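Local coordinates for BLUF domain-containing protein (Acinetobacter baumannii, PDB 6W6Z) that probably acts as a blue-light photoreceptor of the BLUF family, holding a bound flavin and linked to the regulation of biofilm formation and iron uptake, at residues Q90-K95 / A135-M140; K95-N100 / N130-A135; Y44-F49 / N113-L118. All coordinates share one frame; numbering follows the deposited sequence.

The three contacts join the sheet that borders the flavin, or the loop leading into its edge strand 95-98, to chain that follows that strand. Contacts 1 and 2 have centres about 8 Å apart and share Lys95 and Ala135; contact 2 is nested inside the loop closed by contact 1. Contact 3 lies about 13 Å from contact 2 and about 18 Å from contact 1, centre to centre. Its partners, 44-49 and 113-118, alternate in sequence with those of the other two. Strand 39-45 pairs with strand 95-98, and the salt bridge from Arg99 to Asp46 ties contact 2 to contact 3. Residues 113-118, helix 125-134 and residues 135-140 are thereby fastened to the same sheet.

Contact 1 (Q90-K95 / A135-M140); sequences QRWSMK and AEQTKM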
loop_
_atom_site.group_PDB
_atom_site.type_symbol
_atom_site.label_atom_id
_atom_site.label_comp_id
_atom_site.label_asym_id
_atom_site.label_seq_id
_atom_site.Cartn_x
_atom_site.Cartn_y
_atom_site.Cartn_z
ATOM N N GLN A 90 -10.706 -1.440 -7.353
ATOM C CA GLN A 90 -11.951 -0.624 -7.350
ATOM C C GLN A 90 -12.735 -0.776 -6.031
ATOM O O GLN A 90 -13.307 0.213 -5.588
ATOM C CB GLN A 90 -12.867 -1.055 -8.515
ATOM N N ARG A 91 -12.791 -1.966 -5.444
ATOM C CA ARG A 91 -13.608 -2.253 -4.230
ATOM C C ARG A 91 -13.109 -1.475 -2.996
ATOM O O ARG A 91 -13.871 -1.421 -2.009
ATOM C CB ARG A 91 -13.567 -3.755 -3.913
ATOM C CG ARG A 91 -14.413 -4.637 -4.829
ATOM C CD ARG A 91 -13.923 -6.082 -4.914
ATOM N NE ARG A 91 -14.126 -6.750 -3.642
ATOM C CZ ARG A 91 -13.665 -7.951 -3.308
ATOM N NH1 ARG A 91 -12.932 -8.649 -4.161
ATOM N NH2 ARG A 91 -13.933 -8.445 -2.104
ATOM N N TRP A 92 -11.861 -0.987 -2.987
ATOM C CA TRP A 92 -11.258 -0.312 -1.800
ATOM C C TRP A 92 -10.600 1.018 -2.142
ATOM O O TRP A 92 -9.649 1.043 -2.968
ATOM C CB TRP A 92 -10.228 -1.213 -1.134
ATOM C CG TRP A 92 -10.685 -2.608 -0.851
ATOM C CD1 TRP A 92 -11.243 -3.059 0.298
ATOM C CD2 TRP A 92 -10.516 -3.765 -1.693
ATOM N NE1 TRP A 92 -11.492 -4.394 0.209
ATOM C CE2 TRP A 92 -11.030 -4.868 -0.983
ATOM C CE3 TRP A 92 -9.945 -3.984 -2.950
ATOM C CZ2 TRP A 92 -11.052 -6.160 -1.511
ATOM C CZ3 TRP A 92 -9.975 -5.252 -3.485
ATOM C CH2 TRP A 92 -10.521 -6.327 -2.775
ATOM N N SER A 93 -10.982 2.060 -1.410
ATOM C CA SER A 93 -10.279 3.365 -1.338
ATOM C C SER A 93 -8.816 3.126 -0.933
ATOM O O SER A 93 -7.907 3.639 -1.645
ATOM C CB SER A 93 -10.999 4.319 -0.437
ATOM O OG SER A 93 -12.211 4.683 -1.088
ATOM N N MET A 94 -8.618 2.276 0.049
ATOM C CA MET A 94 -7.283 1.692 0.360
ATOM C C MET A 94 -7.444 0.414 1.173
ATOM O O MET A 94 -7.655 0.506 2.398
ATOM C CB MET A 94 -6.420 2.667 1.155
ATOM C CG MET A 94 -4.985 2.182 1.303
ATOM S SD MET A 94 -4.176 1.584 -0.218
ATOM C CE MET A 94 -4.445 3.002 -1.280
ATOM N N LYS A 95 -7.308 -0.734 0.511
ATOM C CA LYS A 95 -7.356 -2.056 1.155
ATOM C C LYS A 95 -6.120 -2.150 2.043
ATOM O O LYS A 95 -5.078 -1.645 1.653
ATOM C CB LYS A 95 -7.362 -3.189 0.127
ATOM C CG LYS A 95 -7.595 -4.572 0.698
ATOM C CD LYS A 95 -7.569 -5.663 -0.329
ATOM C CE LYS A 95 -8.107 -6.970 0.191
ATOM N NZ LYS A 95 -8.122 -8.007 -0.856
ATOM N N ALA A 135 -6.485 -11.868 -0.824
ATOM C CA ALA A 135 -6.359 -11.791 0.649
ATOM C C ALA A 135 -7.628 -11.201 1.293
ATOM O O ALA A 135 -8.249 -10.263 0.725
ATOM C CB ALA A 135 -5.132 -10.979 1.020
ATOM N N GLU A 136 -8.012 -11.748 2.454
ATOM C CA GLU A 136 -9.016 -11.139 3.370
ATOM C C GLU A 136 -8.419 -9.810 3.835
ATOM O O GLU A 136 -7.263 -9.838 4.253
ATOM C CB GLU A 136 -9.259 -12.035 4.600
ATOM N N GLN A 137 -9.126 -8.694 3.753
ATOM C CA GLN A 137 -8.599 -7.424 4.302
ATOM C C GLN A 137 -8.347 -7.575 5.809
ATOM O O GLN A 137 -9.200 -8.195 6.519
ATOM C CB GLN A 137 -9.536 -6.263 4.006
ATOM C CG GLN A 137 -9.234 -5.018 4.843
ATOM C CD GLN A 137 -9.855 -3.839 4.157
ATOM O OE1 GLN A 137 -9.177 -2.988 3.632
ATOM N NE2 GLN A 137 -11.177 -3.870 4.036
ATOM N N THR A 138 -7.240 -7.011 6.308
ATOM C CA THR A 138 -6.946 -6.925 7.761
ATOM C C THR A 138 -7.735 -5.750 8.353
ATOM O O THR A 138 -7.473 -4.584 7.965
ATOM C CB THR A 138 -5.440 -6.803 8.013
ATOM O OG1 THR A 138 -4.807 -7.933 7.404
ATOM C CG2 THR A 138 -5.106 -6.683 9.482
ATOM N N LYS A 139 -8.672 -6.019 9.262
ATOM C CA LYS A 139 -9.469 -4.942 9.914
ATOM C C LYS A 139 -8.586 -4.236 10.935
ATOM O O LYS A 139 -7.866 -4.963 11.659
ATOM C CB LYS A 139 -10.711 -5.515 10.607
ATOM N N MET A 140 -8.646 -2.899 11.031
ATOM C CA MET A 140 -7.750 -2.131 11.940
ATOM C C MET A 140 -8.471 -1.160 12.902
ATOM O O MET A 140 -7.748 -0.518 13.726
ATOM C CB MET A 140 -6.739 -1.360 11.096
ATOM C CG MET A 140 -5.760 -2.321 10.437
ATOM S SD MET A 140 -4.740 -3.224 11.640
ATOM C CE MET A 140 -3.603 -1.921 12.112
#
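Lys95 turns its CG opposite its own backbone N (chi1 -172°) and runs on fully extended, which carries NZ to the carbonyl of Ala135; Gln137, with chi1 of 165° and an extended chain, slides past it in the opposite direction. The outcome at the lysine tip is a hydrogen bond from NZ to Ala135 O of 2.8 Å, the donor tilted slightly from the carbonyl plane. At the other end, Gln137 OE1 comes within 3.2 Å of Lys95 CA and accepts a hydrogen bond from the next backbone N, that of Tyr96. The amide also brushes the indole: Gln137 NE2 lies 3.8 Å from Trp92 CD1, and the two planes are 78° apart, far from a stack. The indole in turn flanks the lysine chain: Lys95 CD sits 3.5 Å above the centre of one face of Trp92, and Arg91 CB lies against the opposite face. Residues 135-140 follow helix 125-134 and run along edge strand 95-98, where Thr138 bonds to the backbone of Tyr96, while Lys95 pairs with Gly40 and Leu42 of strand 39-45. Met94 leads away from this contact, into the flavin pocket between Asn33 of helix 18-36 and Gln51 of strand 48-54.

Contact 2 (K95-N100 / N130-A135); sequences KYVQRN and NELLIA
Val97 on edge strand 95-98 packs against Leu132 and Ala135 at the end of helix 125-134, which crosses the five-stranded mixed sheet of the ferredoxin-like BLUF fold on the face remote from helix 18-36. The alternation of the strand is the evidence: Lys95 and Val97 direct their CB atoms at helix 125-134, whereas Tyr96 touches Leu22 and Leu26 of helix 18-36. The axes of 95-98 and 130-134 come within 9.1 Å at 108°, so the strand meets the helix nearly at right angles. The tight part centres on Val97. With CG1 opposite the backbone N, this methyl meets Ala135 CB at 3.6 Å and Leu132 CD2 at 3.9 Å, while CG2 approaches Leu132 O. Beside it the buried ammonium of Lys95, already bonded to Ala135, gives a second hydrogen bond, NZ to Leu132 O at 2.8 Å, in the carbonyl plane. Leu133 O is equally near NZ but badly angled. A positive charge among carbonyls at the C-terminal end of a helix is probably stabilised by the helix dipole. The other flank is looser and hydrated. Asn100, the N-cap of helix 101-109, has OD1 committed to Ile103 N, and its ND2 touches Ala135 CB at 3.7 Å. A water accepts from Asn100 ND2 at 3.1 Å and donates to Glu131 O at 2.9 Å and Glu131 OE2 at 2.8 Å.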
loop_
_atom_site.group_PDB
_atom_site.type_symbol
_atom_site.label_atom_id
_atom_site.label_comp_id
_atom_site.label_asym_id
_atom_site.label_seq_id
_atom_site.Cartn_x
_atom_site.Cartn_y
_atom_site.Cartn_z
ATOM N N LYS A 95 -7.308 -0.734 0.511
ATOM C CA LYS A 95 -7.356 -2.056 1.155
ATOM C C LYS A 95 -6.120 -2.150 2.043
ATOM O O LYS A 95 -5.078 -1.645 1.653
ATOM C CB LYS A 95 -7.362 -3.189 0.127
ATOM C CG LYS A 95 -7.595 -4.572 0.698
ATOM C CD LYS A 95 -7.569 -5.663 -0.329
ATOM C CE LYS A 95 -8.107 -6.970 0.191
ATOM N NZ LYS A 95 -8.122 -8.007 -0.856
ATOM N N TYR A 96 -6.253 -2.817 3.164
ATOM C CA TYR A 96 -5.113 -3.128 4.039
ATOM C C TYR A 96 -4.946 -4.634 4.115
ATOM O O TYR A 96 -5.892 -5.325 4.516
ATOM C CB TYR A 96 -5.320 -2.525 5.413
ATOM C CG TYR A 96 -4.119 -2.710 6.302
ATOM C CD1 TYR A 96 -2.866 -2.265 5.904
ATOM C CD2 TYR A 96 -4.214 -3.354 7.499
ATOM C CE1 TYR A 96 -1.751 -2.412 6.705
ATOM C CE2 TYR A 96 -3.115 -3.495 8.328
ATOM C CZ TYR A 96 -1.870 -3.062 7.910
ATOM O OH TYR A 96 -0.779 -3.220 8.720
ATOM N N VAL A 97 -3.732 -5.100 3.818
ATOM C CA VAL A 97 -3.352 -6.540 3.910
ATOM C C VAL A 97 -2.060 -6.687 4.710
ATOM O O VAL A 97 -1.099 -5.962 4.453
ATOM C CB VAL A 97 -3.201 -7.124 2.498
ATOM C CG1 VAL A 97 -2.843 -8.591 2.519
ATOM C CG2 VAL A 97 -4.441 -6.889 1.684
ATOM N N GLN A 98 -2.022 -7.636 5.634
ATOM C CA GLN A 98 -0.781 -7.954 6.372
ATOM C C GLN A 98 -0.333 -9.347 5.951
ATOM O O GLN A 98 -0.974 -9.929 5.112
ATOM C CB GLN A 98 -0.992 -7.830 7.884
ATOM C CG GLN A 98 -1.284 -6.392 8.307
ATOM C CD GLN A 98 -1.206 -6.179 9.801
ATOM O OE1 GLN A 98 -0.967 -5.055 10.262
ATOM N NE2 GLN A 98 -1.426 -7.248 10.549
ATOM N N ARG A 99 0.808 -9.796 6.471
ATOM C CA ARG A 99 1.370 -11.140 6.210
ATOM C C ARG A 99 0.310 -12.218 6.480
ATOM O O ARG A 99 -0.374 -12.194 7.539
ATOM C CB ARG A 99 2.571 -11.373 7.126
ATOM C CG ARG A 99 3.915 -11.431 6.441
ATOM C CD ARG A 99 4.996 -11.516 7.493
ATOM N NE ARG A 99 5.026 -12.780 8.201
ATOM C CZ ARG A 99 5.942 -13.085 9.109
ATOM N NH1 ARG A 99 6.852 -12.180 9.432
ATOM N NH2 ARG A 99 5.915 -14.257 9.725
ATOM N N ASN A 100 0.175 -13.152 5.550
ATOM C CA ASN A 100 -0.730 -14.312 5.665
ATOM C C ASN A 100 0.067 -15.486 5.121
ATOM O O ASN A 100 1.151 -15.238 4.538
ATOM C CB ASN A 100 -2.054 -14.072 4.940
ATOM C CG ASN A 100 -1.927 -13.969 3.433
ATOM O OD1 ASN A 100 -1.034 -14.570 2.827
ATOM N ND2 ASN A 100 -2.854 -13.246 2.814
ATOM N N ASN A 130 -2.015 -10.263 -7.240
ATOM C CA ASN A 130 -3.142 -11.219 -7.214
ATOM C C ASN A 130 -3.339 -11.682 -5.771
ATOM O O ASN A 130 -4.510 -11.725 -5.347
ATOM C CB ASN A 130 -2.983 -12.369 -8.209
ATOM C CG ASN A 130 -4.110 -13.361 -8.044
ATOM O OD1 ASN A 130 -5.241 -13.106 -8.470
ATOM N ND2 ASN A 130 -3.831 -14.440 -7.333
ATOM N N GLU A 131 -2.259 -11.957 -5.035
ATOM C CA GLU A 131 -2.326 -12.373 -3.610
ATOM C C GLU A 131 -2.959 -11.251 -2.795
ATOM O O GLU A 131 -3.762 -11.548 -1.902
ATOM C CB GLU A 131 -0.956 -12.745 -3.027
ATOM C CG GLU A 131 -0.403 -14.071 -3.517
ATOM C CD GLU A 131 -1.297 -15.278 -3.272
ATOM O OE1 GLU A 131 -1.463 -16.089 -4.222
ATOM O OE2 GLU A 131 -1.893 -15.378 -2.160
ATOM N N LEU A 132 -2.626 -9.997 -3.087
ATOM C CA LEU A 132 -3.196 -8.838 -2.329
ATOM C C LEU A 132 -4.681 -8.683 -2.661
ATOM O O LEU A 132 -5.445 -8.309 -1.753
ATOM C CB LEU A 132 -2.429 -7.569 -2.668
ATOM C CG LEU A 132 -0.970 -7.497 -2.210
ATOM C CD1 LEU A 132 -0.424 -6.094 -2.483
ATOM C CD2 LEU A 132 -0.823 -7.841 -0.737
ATOM N N LEU A 133 -5.073 -8.933 -3.904
ATOM C CA LEU A 133 -6.490 -8.884 -4.326
ATOM C C LEU A 133 -7.295 -9.975 -3.592
ATOM O O LEU A 133 -8.386 -9.654 -3.115
ATOM C CB LEU A 133 -6.591 -9.049 -5.840
ATOM C CG LEU A 133 -8.016 -9.024 -6.395
ATOM C CD1 LEU A 133 -8.714 -7.703 -6.088
ATOM C CD2 LEU A 133 -8.027 -9.280 -7.902
ATOM N N ILE A 134 -6.800 -11.209 -3.522
ATOM C CA ILE A 134 -7.602 -12.350 -2.986
ATOM C C ILE A 134 -7.527 -12.405 -1.458
ATOM O O ILE A 134 -8.462 -12.937 -0.863
ATOM C CB ILE A 134 -7.233 -13.695 -3.644
ATOM C CG1 ILE A 134 -5.860 -14.222 -3.213
ATOM C CG2 ILE A 134 -7.383 -13.576 -5.157
ATOM C CD1 ILE A 134 -5.511 -15.583 -3.789
ATOM N N ALA A 135 -6.485 -11.868 -0.824
ATOM C CA ALA A 135 -6.359 -11.791 0.649
ATOM C C ALA A 135 -7.628 -11.201 1.293
ATOM O O ALA A 135 -8.249 -10.263 0.725
ATOM C CB ALA A 135 -5.132 -10.979 1.020
HETATM O O HOH W 1 -3.160 -13.833 -0.174
#

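Contact 3 (Y44-F49 / N113-L118); sequences YADNAF and NTFNPL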
loop_
_atom_site.group_PDB
_atom_site.type_symbol
_atom_site.label_atom_id
_atom_site.label_comp_id
_atom_site.label_asym_id
_atom_site.label_seq_id
_atom_site.Cartn_x
_atom_site.Cartn_y
_atom_site.Cartn_z
ATOM N N TYR A 44 1.595 -4.296 4.668
ATOM C CA TYR A 44 2.623 -4.017 5.692
ATOM C C TYR A 44 3.127 -5.342 6.225
ATOM O O TYR A 44 2.289 -6.153 6.661
ATOM C CB TYR A 44 2.070 -3.170 6.848
ATOM C CG TYR A 44 3.110 -2.977 7.920
ATOM C CD1 TYR A 44 4.173 -2.105 7.726
ATOM C CD2 TYR A 44 3.129 -3.784 9.045
ATOM C CE1 TYR A 44 5.191 -1.990 8.661
ATOM C CE2 TYR A 44 4.115 -3.657 10.011
ATOM C CZ TYR A 44 5.174 -2.792 9.799
ATOM O OH TYR A 44 6.180 -2.690 10.726
ATOM N N ALA A 45 4.438 -5.514 6.282
ATOM C CA ALA A 45 5.051 -6.655 6.994
ATOM C C ALA A 45 6.524 -6.368 7.222
ATOM O O ALA A 45 7.141 -5.592 6.423
ATOM C CB ALA A 45 4.886 -7.907 6.173
ATOM N N ASP A 46 7.090 -6.935 8.279
ATOM C CA ASP A 46 8.559 -6.922 8.461
ATOM C C ASP A 46 9.107 -5.487 8.292
ATOM O O ASP A 46 10.138 -5.288 7.601
ATOM C CB ASP A 46 9.175 -7.938 7.486
ATOM C CG ASP A 46 8.994 -9.377 7.925
ATOM O OD1 ASP A 46 8.208 -9.584 8.837
ATOM O OD2 ASP A 46 9.677 -10.286 7.367
ATOM N N ASN A 47 8.485 -4.510 8.948
ATOM C CA ASN A 47 8.914 -3.077 8.993
ATOM C C ASN A 47 8.998 -2.487 7.588
ATOM O O ASN A 47 9.872 -1.629 7.370
ATOM C CB ASN A 47 10.262 -2.891 9.702
ATOM C CG ASN A 47 10.150 -3.084 11.204
ATOM O OD1 ASN A 47 9.116 -2.772 11.802
ATOM N ND2 ASN A 47 11.199 -3.604 11.822
ATOM N N ALA A 48 8.104 -2.859 6.680
ATOM C CA ALA A 48 8.136 -2.321 5.303
ATOM C C ALA A 48 6.736 -2.306 4.716
ATOM O O ALA A 48 5.868 -3.056 5.207
ATOM C CB ALA A 48 9.095 -3.134 4.455
ATOM N N PHE A 49 6.543 -1.446 3.725
ATOM C CA PHE A 49 5.259 -1.299 3.001
ATOM C C PHE A 49 5.413 -1.671 1.533
ATOM O O PHE A 49 6.441 -1.501 0.895
ATOM C CB PHE A 49 4.775 0.141 3.085
ATOM C CG PHE A 49 4.468 0.657 4.451
ATOM C CD1 PHE A 49 3.260 0.325 5.080
ATOM C CD2 PHE A 49 5.339 1.533 5.094
ATOM C CE1 PHE A 49 2.940 0.872 6.311
ATOM C CE2 PHE A 49 5.027 2.033 6.352
ATOM C CZ PHE A 49 3.816 1.715 6.951
ATOM N N ASN A 113 13.809 -15.205 2.762
ATOM C CA ASN A 113 13.567 -15.646 4.154
ATOM C C ASN A 113 13.026 -14.473 4.979
ATOM O O ASN A 113 12.882 -14.669 6.179
ATOM C CB ASN A 113 14.836 -16.235 4.763
ATOM C CG ASN A 113 15.920 -15.208 4.980
ATOM O OD1 ASN A 113 15.912 -14.152 4.355
ATOM N ND2 ASN A 113 16.831 -15.507 5.895
ATOM N N THR A 114 12.714 -13.325 4.368
ATOM C CA THR A 114 11.879 -12.266 4.991
ATOM C C THR A 114 10.728 -11.925 4.050
ATOM O O THR A 114 10.730 -12.348 2.917
ATOM C CB THR A 114 12.702 -11.039 5.393
ATOM O OG1 THR A 114 13.215 -10.401 4.216
ATOM C CG2 THR A 114 13.836 -11.401 6.328
ATOM N N PHE A 115 9.733 -11.217 4.546
ATOM C CA PHE A 115 8.497 -10.905 3.799
ATOM C C PHE A 115 8.457 -9.407 3.495
ATOM O O PHE A 115 7.370 -8.811 3.306
ATOM C CB PHE A 115 7.382 -11.452 4.676
ATOM C CG PHE A 115 7.690 -12.861 5.089
ATOM C CD1 PHE A 115 7.609 -13.871 4.142
ATOM C CD2 PHE A 115 8.140 -13.166 6.363
ATOM C CE1 PHE A 115 7.893 -15.182 4.483
ATOM C CE2 PHE A 115 8.442 -14.468 6.693
ATOM C CZ PHE A 115 8.326 -15.472 5.747
ATOM N N ASN A 116 9.635 -8.830 3.427
ATOM C CA ASN A 116 9.839 -7.385 3.158
ATOM C C ASN A 116 9.631 -7.177 1.667
ATOM O O ASN A 116 10.357 -7.724 0.848
ATOM C CB ASN A 116 11.221 -6.940 3.629
ATOM C CG ASN A 116 11.502 -5.463 3.454
ATOM O OD1 ASN A 116 11.058 -4.830 2.489
ATOM N ND2 ASN A 116 12.250 -4.913 4.400
ATOM N N PRO A 117 8.621 -6.375 1.273
ATOM C CA PRO A 117 8.332 -6.174 -0.136
ATOM C C PRO A 117 9.410 -5.402 -0.909
ATOM O O PRO A 117 9.390 -5.422 -2.115
ATOM C CB PRO A 117 6.991 -5.415 -0.169
ATOM C CG PRO A 117 6.776 -4.918 1.233
ATOM C CD PRO A 117 7.692 -5.678 2.161
ATOM N N LEU A 118 10.394 -4.796 -0.237
ATOM C CA LEU A 118 11.538 -4.202 -0.972
ATOM C C LEU A 118 12.302 -5.283 -1.758
ATOM O O LEU A 118 13.059 -4.892 -2.669
ATOM C CB LEU A 118 12.447 -3.466 0.015
ATOM C CG LEU A 118 11.896 -2.140 0.524
ATOM C CD1 LEU A 118 12.651 -1.667 1.762
ATOM C CD2 LEU A 118 11.959 -1.097 -0.562
#
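Asp46 OD2 accepts a hydrogen bond from the backbone N of Phe115, 3.0 Å long and almost straight at 170°, though the donor approaches from above the carboxylate plane, 41° out of it. The other oxygen, OD1, forms a salt bridge with Arg99, so both oxygens of the carboxylate are engaged. CG of Asp46 stands opposite its carbonyl carbon (chi1 -76°), which brings OD2 obliquely up to the ring, 3.4 Å from Phe115 CD2, with the carboxylate and ring planes well out of parallel. Asp46 and Asn47 form the tip of a two-residue beta-hairpin between strands 39-45 and 48-54: Ala45 and Ala48 exchange backbone hydrogen bonds, and both turn residues have positive phi, as in a type I' turn. Residues 113-118 lie against this hairpin. Asn116 makes an Asx turn there, its OD1 accepting from Leu118 N at 2.8 Å, and the same oxygen sits 3.3 Å from Ala48 CB. Its ND2 is bonded to Gln10 of strand 2-11, but the backbone N of Asn116 is buried with no partner. Pro117 follows, with CD 3.7 Å from Ala48 CB and CG 3.4 Å from Phe49 O. The Phe49 side chain sets off away from 113-118, and its ring touches the flavin and Ile25 of helix 18-36.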